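Local coordinates for protein GNA33 (Neisseria gonorrhoeae FA 1090, PDB 2G5D) that probably cleaves the beta-1,4-glycosidic bond between MurNAc and GlcNAc in peptidoglycan as a lytic transglycosylase, forming a 1,6-anhydro bond in MurNAc, at residues P21-A25 against E100-T104; L62-R66 against A85-I90; F65-C69 against W78-C82. One frame throughout, in Å; residues are numbered along the deposited sequence.

Contact 1. Residues P21-A25 against E100-T104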
loop_
_atom_site.group_PDB
_atom_site.type_symbol
_atom_site.label_atom_id
_atom_site.label_comp_id
_atom_site.label_asym_id
_atom_site.label_seq_id
_atom_site.Cartn_x
_atom_site.Cartn_y
_atom_site.Cartn_z
ATOM N N PRO A 21 -6.396 -35.031 -4.014
ATOM C CA PRO A 21 -5.622 -35.668 -2.940
ATOM C C PRO A 21 -4.968 -34.628 -2.021
ATOM O O PRO A 21 -3.966 -33.996 -2.392
ATOM C CB PRO A 21 -4.567 -36.499 -3.692
ATOM C CG PRO A 21 -4.570 -35.968 -5.101
ATOM C CD PRO A 21 -5.957 -35.455 -5.354
ATOM N N ASP A 22 -5.552 -34.477 -0.832
ATOM C CA ASP A 22 -5.176 -33.463 0.142
ATOM C C ASP A 22 -3.704 -33.472 0.528
ATOM O O ASP A 22 -3.101 -34.527 0.716
ATOM C CB ASP A 22 -6.043 -33.596 1.395
ATOM C CG ASP A 22 -7.477 -33.124 1.171
ATOM O OD1 ASP A 22 -7.809 -32.629 0.066
ATOM O OD2 ASP A 22 -8.281 -33.240 2.117
ATOM N N ARG A 23 -3.140 -32.278 0.641
ATOM C CA ARG A 23 -1.741 -32.101 1.034
ATOM C C ARG A 23 -1.567 -32.429 2.516
ATOM O O ARG A 23 -2.523 -32.364 3.267
ATOM C CB ARG A 23 -1.293 -30.667 0.713
ATOM C CG ARG A 23 -1.331 -30.320 -0.782
ATOM C CD ARG A 23 -0.076 -30.825 -1.506
ATOM N NE ARG A 23 -0.145 -30.615 -2.958
ATOM C CZ ARG A 23 0.692 -29.853 -3.667
ATOM N NH1 ARG A 23 1.704 -29.217 -3.075
ATOM N NH2 ARG A 23 0.531 -29.753 -4.987
ATOM N N PRO A 24 -0.358 -32.846 2.935
ATOM C CA PRO A 24 -0.174 -33.049 4.377
ATOM C C PRO A 24 -0.090 -31.730 5.150
ATOM O O PRO A 24 0.379 -30.726 4.611
ATOM C CB PRO A 24 1.144 -33.831 4.460
ATOM C CG PRO A 24 1.877 -33.485 3.204
ATOM C CD PRO A 24 0.846 -33.189 2.156
ATOM N N ALA A 25 -0.547 -31.730 6.397
ATOM C CA ALA A 25 -0.535 -30.506 7.180
ATOM C C ALA A 25 0.810 -30.180 7.816
ATOM O O ALA A 25 1.154 -29.010 7.989
ATOM C CB ALA A 25 -1.634 -30.514 8.226
ATOM N N GLU A 100 -7.614 -23.889 10.357
ATOM C CA GLU A 100 -7.374 -24.636 11.606
ATOM C C GLU A 100 -6.399 -25.800 11.494
ATOM O O GLU A 100 -5.583 -26.038 12.409
ATOM C CB GLU A 100 -8.690 -25.142 12.181
ATOM C CG GLU A 100 -9.521 -24.007 12.751
ATOM C CD GLU A 100 -10.854 -24.474 13.273
ATOM O OE1 GLU A 100 -11.495 -23.689 13.988
ATOM O OE2 GLU A 100 -11.262 -25.607 12.961
ATOM N N ARG A 101 -6.488 -26.496 10.364
ATOM C CA ARG A 101 -5.785 -27.732 10.128
ATOM C C ARG A 101 -4.370 -27.529 9.616
ATOM O O ARG A 101 -3.517 -28.353 9.880
ATOM C CB ARG A 101 -6.577 -28.621 9.160
ATOM C CG ARG A 101 -7.644 -29.445 9.892
ATOM C CD ARG A 101 -8.716 -29.977 8.992
ATOM N NE ARG A 101 -9.811 -30.545 9.785
ATOM C CZ ARG A 101 -10.590 -31.548 9.394
ATOM N NH1 ARG A 101 -10.412 -32.118 8.197
ATOM N NH2 ARG A 101 -11.558 -31.986 10.207
ATOM N N TYR A 102 -4.130 -26.416 8.926
ATOM C CA TYR A 102 -2.863 -26.195 8.214
ATOM C C TYR A 102 -1.969 -25.083 8.784
ATOM O O TYR A 102 -0.772 -25.011 8.472
ATOM C CB TYR A 102 -3.140 -25.981 6.713
ATOM C CG TYR A 102 -3.511 -27.252 5.948
ATOM C CD1 TYR A 102 -4.828 -27.677 5.848
ATOM C CD2 TYR A 102 -2.513 -28.025 5.323
ATOM C CE1 TYR A 102 -5.156 -28.852 5.136
ATOM C CE2 TYR A 102 -2.824 -29.188 4.621
ATOM C CZ TYR A 102 -4.150 -29.599 4.526
ATOM O OH TYR A 102 -4.453 -30.754 3.821
ATOM N N PHE A 103 -2.547 -24.232 9.626
ATOM C CA PHE A 103 -1.842 -23.083 10.195
ATOM C C PHE A 103 -1.867 -23.116 11.716
ATOM O O PHE A 103 -2.766 -23.714 12.340
ATOM C CB PHE A 103 -2.412 -21.725 9.700
ATOM C CG PHE A 103 -2.392 -21.542 8.191
ATOM C CD1 PHE A 103 -3.294 -22.232 7.379
ATOM C CD2 PHE A 103 -1.479 -20.663 7.590
ATOM C CE1 PHE A 103 -3.274 -22.089 6.000
ATOM C CE2 PHE A 103 -1.464 -20.487 6.207
ATOM C CZ PHE A 103 -2.379 -21.196 5.401
ATOM N N THR A 104 -0.852 -22.480 12.292
ATOM C CA THR A 104 -0.741 -22.253 13.729
ATOM C C THR A 104 -0.749 -20.751 13.992
ATOM O O THR A 104 -0.033 -19.998 13.310
ATOM C CB THR A 104 0.569 -22.903 14.281
ATOM O OG1 THR A 104 0.486 -24.318 14.124
ATOM C CG2 THR A 104 0.805 -22.546 15.765
HETATM O O HOH W 1 -7.228 -31.604 3.929
#
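Tyr102 lays one face of its ring against the methyl group of Ala25 and carries its hydroxyl on to the backbone of Arg23. This is a surface contact in which the N-terminal segment packs on the junction of helix 92-102 and strand 103-110; the latter pairs with strand 403-413 of the 3D domain, which is probably of double-psi beta-barrel type. Ala25 CB stands 4.3 Å from the Tyr102 ring centroid, a CH-pi contact offset toward the rim, and a side chain this small lets the arm's backbone lie close by. The same methyl touches Arg101 O at 3.3 Å. Tyrosine suits its place because the flat ring covers the arm while the phenol serves its polar backbone: with CG anti to the carbonyl carbon (chi1 -74°), the ring spans the gap and OH donates to Arg23 O at 2.6 Å, tilted 29° from the carbonyl plane. Arg23 itself turns its guanidinium elsewhere, to a salt bridge with Asp80, while Val81 and Gln84 of helix 79-86 also touch the tyrosine. A water molecule completes the polar end, donating to Tyr102 OH at 2.9 Å and, more weakly, to Asp22 OD2 at 2.7 Å.

Contact 2. Residues L62-R66 against A85-I90; sequences LQSFR and AFQTPI. Unlike the reference sequence in segment 85-90: Ile90 (reference Val).
One face of helix 58-72 lies against the last turn of helix 79-86 and the loop after it, with CA atoms 6.3 Å apart at Arg66 and Ala85 and 6.7 Å apart at Leu62 and Ile90. Arg66 spans this gap. Its chain, extended from CG to NE, runs over the face of Phe86, where CD sits 3.8 Å from the ring centroid in a CH-pi contact almost on the ring normal. Beyond the ring, NE donates to Ala85 O at 2.9 Å, approaching from above the carbonyl plane; NH2 also points to Thr88 O, at a modelled distance too short to trust. Arginine fits because its charge, beside Ala85 O, may be favoured by the C-terminal end of helix 79-86, and its flat group accepts apolar cover: Ile90 CD1 lies 3.5 Å above the guanidinium plane, over its centre, with Phe86 backbone atoms on the opposite face. Leu62, with CG anti to the backbone N (chi1 -178°), sends CD1 to Ala85 CB and CD2 to Thr88 CG2 at 3.5 Å. The small Ala85 methyl meets the edge of the Phe65 ring. Phe98 of helix 92-102 closes over Leu62, Ala85 and Thr88, and Phe65 reaches Met371 of strand 365-375.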
loop_
_atom_site.group_PDB
_atom_site.type_symbol
_atom_site.label_atom_id
_atom_site.label_comp_id
_atom_site.label_asym_id
_atom_site.label_seq_id
_atom_site.Cartn_x
_atom_site.Cartn_y
_atom_site.Cartn_z
ATOM N N LEU A 62 -10.394 -16.975 2.650
ATOM C CA LEU A 62 -9.837 -17.942 1.667
ATOM C C LEU A 62 -9.664 -17.326 0.282
ATOM O O LEU A 62 -8.620 -17.520 -0.334
ATOM C CB LEU A 62 -10.607 -19.273 1.618
ATOM C CG LEU A 62 -10.085 -20.367 0.651
ATOM C CD1 LEU A 62 -8.662 -20.810 0.998
ATOM C CD2 LEU A 62 -11.000 -21.560 0.624
ATOM N N GLN A 63 -10.669 -16.589 -0.209
ATOM C CA GLN A 63 -10.505 -15.798 -1.441
ATOM C C GLN A 63 -9.243 -14.928 -1.376
ATOM O O GLN A 63 -8.422 -14.923 -2.297
ATOM C CB GLN A 63 -11.719 -14.900 -1.684
ATOM C CG GLN A 63 -12.938 -15.642 -2.212
ATOM C CD GLN A 63 -14.141 -14.752 -2.278
ATOM O OE1 GLN A 63 -14.649 -14.297 -1.246
ATOM N NE2 GLN A 63 -14.606 -14.491 -3.464
ATOM N N SER A 64 -9.086 -14.196 -0.280
ATOM C CA SER A 64 -7.967 -13.277 -0.130
ATOM C C SER A 64 -6.632 -14.049 -0.133
ATOM O O SER A 64 -5.689 -13.668 -0.844
ATOM C CB SER A 64 -8.174 -12.461 1.146
ATOM O OG SER A 64 -7.233 -11.422 1.283
ATOM N N PHE A 65 -6.555 -15.153 0.615
ATOM C CA PHE A 65 -5.326 -16.001 0.630
ATOM C C PHE A 65 -4.943 -16.552 -0.751
ATOM O O PHE A 65 -3.764 -16.558 -1.118
ATOM C CB PHE A 65 -5.418 -17.149 1.664
ATOM C CG PHE A 65 -4.111 -17.908 1.848
ATOM C CD1 PHE A 65 -2.986 -17.285 2.386
ATOM C CD2 PHE A 65 -4.011 -19.242 1.461
ATOM C CE1 PHE A 65 -1.776 -17.984 2.536
ATOM C CE2 PHE A 65 -2.805 -19.965 1.612
ATOM C CZ PHE A 65 -1.690 -19.339 2.156
ATOM N N ARG A 66 -5.940 -17.043 -1.491
ATOM C CA ARG A 66 -5.786 -17.561 -2.865
ATOM C C ARG A 66 -5.203 -16.534 -3.826
ATOM O O ARG A 66 -4.364 -16.878 -4.662
ATOM C CB ARG A 66 -7.138 -18.068 -3.439
ATOM C CG ARG A 66 -7.611 -19.490 -3.015
ATOM C CD ARG A 66 -8.695 -19.946 -4.012
ATOM N NE ARG A 66 -9.397 -21.163 -3.604
ATOM C CZ ARG A 66 -10.326 -21.782 -4.340
ATOM N NH1 ARG A 66 -10.661 -21.308 -5.533
ATOM N NH2 ARG A 66 -10.921 -22.876 -3.880
ATOM N N ALA A 85 -5.136 -24.551 -0.575
ATOM C CA ALA A 85 -6.075 -23.435 -0.666
ATOM C C ALA A 85 -6.931 -23.542 -1.934
ATOM O O ALA A 85 -8.095 -23.191 -1.904
ATOM C CB ALA A 85 -5.343 -22.072 -0.617
ATOM N N PHE A 86 -6.358 -24.051 -3.027
ATOM C CA PHE A 86 -7.086 -24.171 -4.294
ATOM C C PHE A 86 -7.928 -25.445 -4.406
ATOM O O PHE A 86 -8.811 -25.537 -5.247
ATOM C CB PHE A 86 -6.144 -23.968 -5.500
ATOM C CG PHE A 86 -5.928 -22.521 -5.840
ATOM C CD1 PHE A 86 -5.003 -21.749 -5.127
ATOM C CD2 PHE A 86 -6.691 -21.912 -6.834
ATOM C CE1 PHE A 86 -4.817 -20.379 -5.421
ATOM C CE2 PHE A 86 -6.525 -20.532 -7.143
ATOM C CZ PHE A 86 -5.580 -19.769 -6.435
ATOM N N GLN A 87 -7.668 -26.405 -3.524
ATOM C CA GLN A 87 -8.496 -27.598 -3.393
ATOM C C GLN A 87 -9.533 -27.480 -2.252
ATOM O O GLN A 87 -10.219 -28.439 -1.935
ATOM C CB GLN A 87 -7.594 -28.834 -3.237
ATOM C CG GLN A 87 -6.828 -29.166 -4.532
ATOM C CD GLN A 87 -5.730 -30.213 -4.359
ATOM O OE1 GLN A 87 -5.145 -30.670 -5.353
ATOM N NE2 GLN A 87 -5.434 -30.590 -3.103
ATOM N N THR A 88 -9.638 -26.287 -1.659
ATOM C CA THR A 88 -10.605 -25.973 -0.623
ATOM C C THR A 88 -11.803 -25.155 -1.180
ATOM O O THR A 88 -11.593 -24.109 -1.785
ATOM C CB THR A 88 -9.910 -25.173 0.490
ATOM O OG1 THR A 88 -8.745 -25.892 0.924
ATOM C CG2 THR A 88 -10.856 -24.916 1.665
ATOM N N PRO A 89 -13.063 -25.637 -0.986
ATOM C CA PRO A 89 -14.213 -24.874 -1.483
ATOM C C PRO A 89 -14.301 -23.458 -0.905
ATOM O O PRO A 89 -13.948 -23.237 0.260
ATOM C CB PRO A 89 -15.430 -25.705 -1.002
ATOM C CG PRO A 89 -14.900 -27.061 -0.816
ATOM C CD PRO A 89 -13.490 -26.875 -0.308
ATOM N N ILE A 90 -14.782 -22.509 -1.712
ATOM C CA ILE A 90 -15.001 -21.152 -1.212
ATOM C C ILE A 90 -16.288 -21.114 -0.393
ATOM O O ILE A 90 -17.344 -20.684 -0.890
ATOM C CB ILE A 90 -15.022 -20.070 -2.349
ATOM C CG1 ILE A 90 -13.765 -20.191 -3.221
ATOM C CG2 ILE A 90 -15.104 -18.663 -1.746
ATOM C CD1 ILE A 90 -12.504 -19.605 -2.603
#

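Contact 3. Residues F65-C69 against W78-C82; sequences FRLGC and WQDVC
A disulfide between two helices, Cys69-Cys82, is the centre of this buried contact, stapling helix 58-72 to helix 79-86 across the short connection that separates them. Cys69 SG and Cys82 SG are 2.1 Å apart and the CA atoms of the two residues 5.6 Å. The CB-SG-SG-CB torsion of -76° gives the bridge a left-handed twist not far from the relaxed right angle. Both sulfurs stand anti to their own carbonyl carbons, beside the backbone N, and from these similar postures each meets the other midway between the helices. A covalent link of this kind is consistent with a natural protein that carries an export signal and is probably a lipoprotein.

Phe65 lies one helical turn before Cys69, and its ring packs against the bridge. Its CG is anti to the backbone N (chi1 -172°), which turns the ring toward helix 79-86. Cys69 SG lies over one face near the rim, and Cys82 SG is 4.8 Å from the ring centroid in an oblique sulfur-aromatic contact. The six-membered part of the indole meets the Phe65 edge through CE3 and CZ3, with Trp78 CZ3 3.8 Å from Phe65 CE1 and the two side chains crossing at a slant. Val81 CG2, lying between its own backbone N and carbonyl carbon, is the methyl that reaches Phe65 CZ, at 3.9 Å; a short branched side chain needs no further reach. Trp78 precedes the helix, and its O accepts the bond from Cys82 N at 3.0 Å that opens the first turn of helix 79-86 and brings both side chains within reach of helix 58-72.

Leu72 of helix 58-72 touches both aromatic residues; beyond them Trp78 packs on Leu412 and Pro413 of strand 403-413, and Val81 on Pro413, so this end of helix 79-86 rests against that strand.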
loop_
_atom_site.group_PDB
_atom_site.type_symbol
_atom_site.label_atom_id
_atom_site.label_comp_id
_atom_site.label_asym_id
_atom_site.label_seq_id
_atom_site.Cartn_x
_atom_site.Cartn_y
_atom_site.Cartn_z
ATOM N N PHE A 65 -6.555 -15.153 0.615
ATOM C CA PHE A 65 -5.326 -16.001 0.630
ATOM C C PHE A 65 -4.943 -16.552 -0.751
ATOM O O PHE A 65 -3.764 -16.558 -1.118
ATOM C CB PHE A 65 -5.418 -17.149 1.664
ATOM C CG PHE A 65 -4.111 -17.908 1.848
ATOM C CD1 PHE A 65 -2.986 -17.285 2.386
ATOM C CD2 PHE A 65 -4.011 -19.242 1.461
ATOM C CE1 PHE A 65 -1.776 -17.984 2.536
ATOM C CE2 PHE A 65 -2.805 -19.965 1.612
ATOM C CZ PHE A 65 -1.690 -19.339 2.156
ATOM N N ARG A 66 -5.940 -17.043 -1.491
ATOM C CA ARG A 66 -5.786 -17.561 -2.865
ATOM C C ARG A 66 -5.203 -16.534 -3.826
ATOM O O ARG A 66 -4.364 -16.878 -4.662
ATOM C CB ARG A 66 -7.138 -18.068 -3.439
ATOM C CG ARG A 66 -7.611 -19.490 -3.015
ATOM C CD ARG A 66 -8.695 -19.946 -4.012
ATOM N NE ARG A 66 -9.397 -21.163 -3.604
ATOM C CZ ARG A 66 -10.326 -21.782 -4.340
ATOM N NH1 ARG A 66 -10.661 -21.308 -5.533
ATOM N NH2 ARG A 66 -10.921 -22.876 -3.880
ATOM N N LEU A 67 -5.642 -15.272 -3.712
ATOM C CA LEU A 67 -5.065 -14.177 -4.509
ATOM C C LEU A 67 -3.556 -13.975 -4.221
ATOM O O LEU A 67 -2.753 -13.806 -5.138
ATOM C CB LEU A 67 -5.854 -12.868 -4.275
ATOM C CG LEU A 67 -7.307 -12.765 -4.750
ATOM C CD1 LEU A 67 -8.107 -11.663 -4.006
ATOM C CD2 LEU A 67 -7.402 -12.539 -6.229
ATOM N N GLY A 68 -3.176 -13.990 -2.945
ATOM C CA GLY A 68 -1.772 -13.863 -2.574
ATOM C C GLY A 68 -0.919 -15.026 -3.086
ATOM O O GLY A 68 0.234 -14.824 -3.437
ATOM N N CYS A 69 -1.503 -16.222 -3.164
ATOM C CA CYS A 69 -0.809 -17.444 -3.607
ATOM C C CYS A 69 -0.273 -17.451 -5.020
ATOM O O CYS A 69 0.677 -18.201 -5.304
ATOM C CB CYS A 69 -1.653 -18.700 -3.353
ATOM S SG CYS A 69 -1.708 -19.212 -1.635
ATOM N N TRP A 78 5.588 -22.532 1.575
ATOM C CA TRP A 78 4.204 -22.101 1.344
ATOM C C TRP A 78 3.514 -22.878 0.216
ATOM O O TRP A 78 2.335 -22.677 -0.026
ATOM C CB TRP A 78 4.130 -20.580 1.044
ATOM C CG TRP A 78 4.419 -19.656 2.230
ATOM C CD1 TRP A 78 5.638 -19.131 2.575
ATOM C CD2 TRP A 78 3.469 -19.129 3.185
ATOM N NE1 TRP A 78 5.512 -18.325 3.672
ATOM C CE2 TRP A 78 4.200 -18.308 4.079
ATOM C CE3 TRP A 78 2.075 -19.280 3.374
ATOM C CZ2 TRP A 78 3.602 -17.640 5.149
ATOM C CZ3 TRP A 78 1.472 -18.596 4.429
ATOM C CH2 TRP A 78 2.235 -17.799 5.309
ATOM N N GLN A 79 4.237 -23.780 -0.445
ATOM C CA GLN A 79 3.738 -24.500 -1.617
ATOM C C GLN A 79 2.504 -25.344 -1.318
ATOM O O GLN A 79 1.517 -25.285 -2.050
ATOM C CB GLN A 79 4.822 -25.421 -2.216
ATOM C CG GLN A 79 6.139 -24.741 -2.599
ATOM C CD GLN A 79 7.226 -24.869 -1.527
ATOM O OE1 GLN A 79 6.954 -24.841 -0.323
ATOM N NE2 GLN A 79 8.464 -25.006 -1.972
ATOM N N ASP A 80 2.596 -26.159 -0.266
ATOM C CA ASP A 80 1.508 -27.032 0.181
ATOM C C ASP A 80 0.228 -26.299 0.639
ATOM O O ASP A 80 -0.877 -26.669 0.211
ATOM C CB ASP A 80 2.009 -27.990 1.276
ATOM C CG ASP A 80 2.688 -29.211 0.712
ATOM O OD1 ASP A 80 3.254 -29.983 1.519
ATOM O OD2 ASP A 80 2.652 -29.415 -0.535
ATOM N N VAL A 81 0.365 -25.281 1.490
ATOM C CA VAL A 81 -0.815 -24.469 1.873
ATOM C C VAL A 81 -1.461 -23.770 0.666
ATOM O O VAL A 81 -2.689 -23.744 0.531
ATOM C CB VAL A 81 -0.570 -23.482 3.075
ATOM C CG1 VAL A 81 -0.342 -24.266 4.398
ATOM C CG2 VAL A 81 0.580 -22.469 2.784
ATOM N N CYS A 82 -0.640 -23.218 -0.224
ATOM C CA CYS A 82 -1.180 -22.585 -1.441
ATOM C C CYS A 82 -1.883 -23.559 -2.395
ATOM O O CYS A 82 -2.954 -23.248 -2.924
ATOM C CB CYS A 82 -0.114 -21.750 -2.142
ATOM S SG CYS A 82 0.122 -20.155 -1.325
#

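In the fold
The three contacts lie on the same side of the chain's centre, with contacts 2 and 3 about 8 Å apart, centre to centre, and contact 1 about 12 to 13 Å from either. Contacts 2 and 3 both join helix 58-72 to helix 79-86, sharing Phe65 and Arg66: the disulfide holds the first turn of the second helix, the arginine its end. Along the chain both fall between the two segments of contact 1, where the N-terminal arm meets the end of helix 92-102. Phe103, at the junction used by contact 1, packs on Phe65, Trp78 and Val81; the arm is tied to helix 79-86 separately, by the Arg23-Asp80 salt bridge.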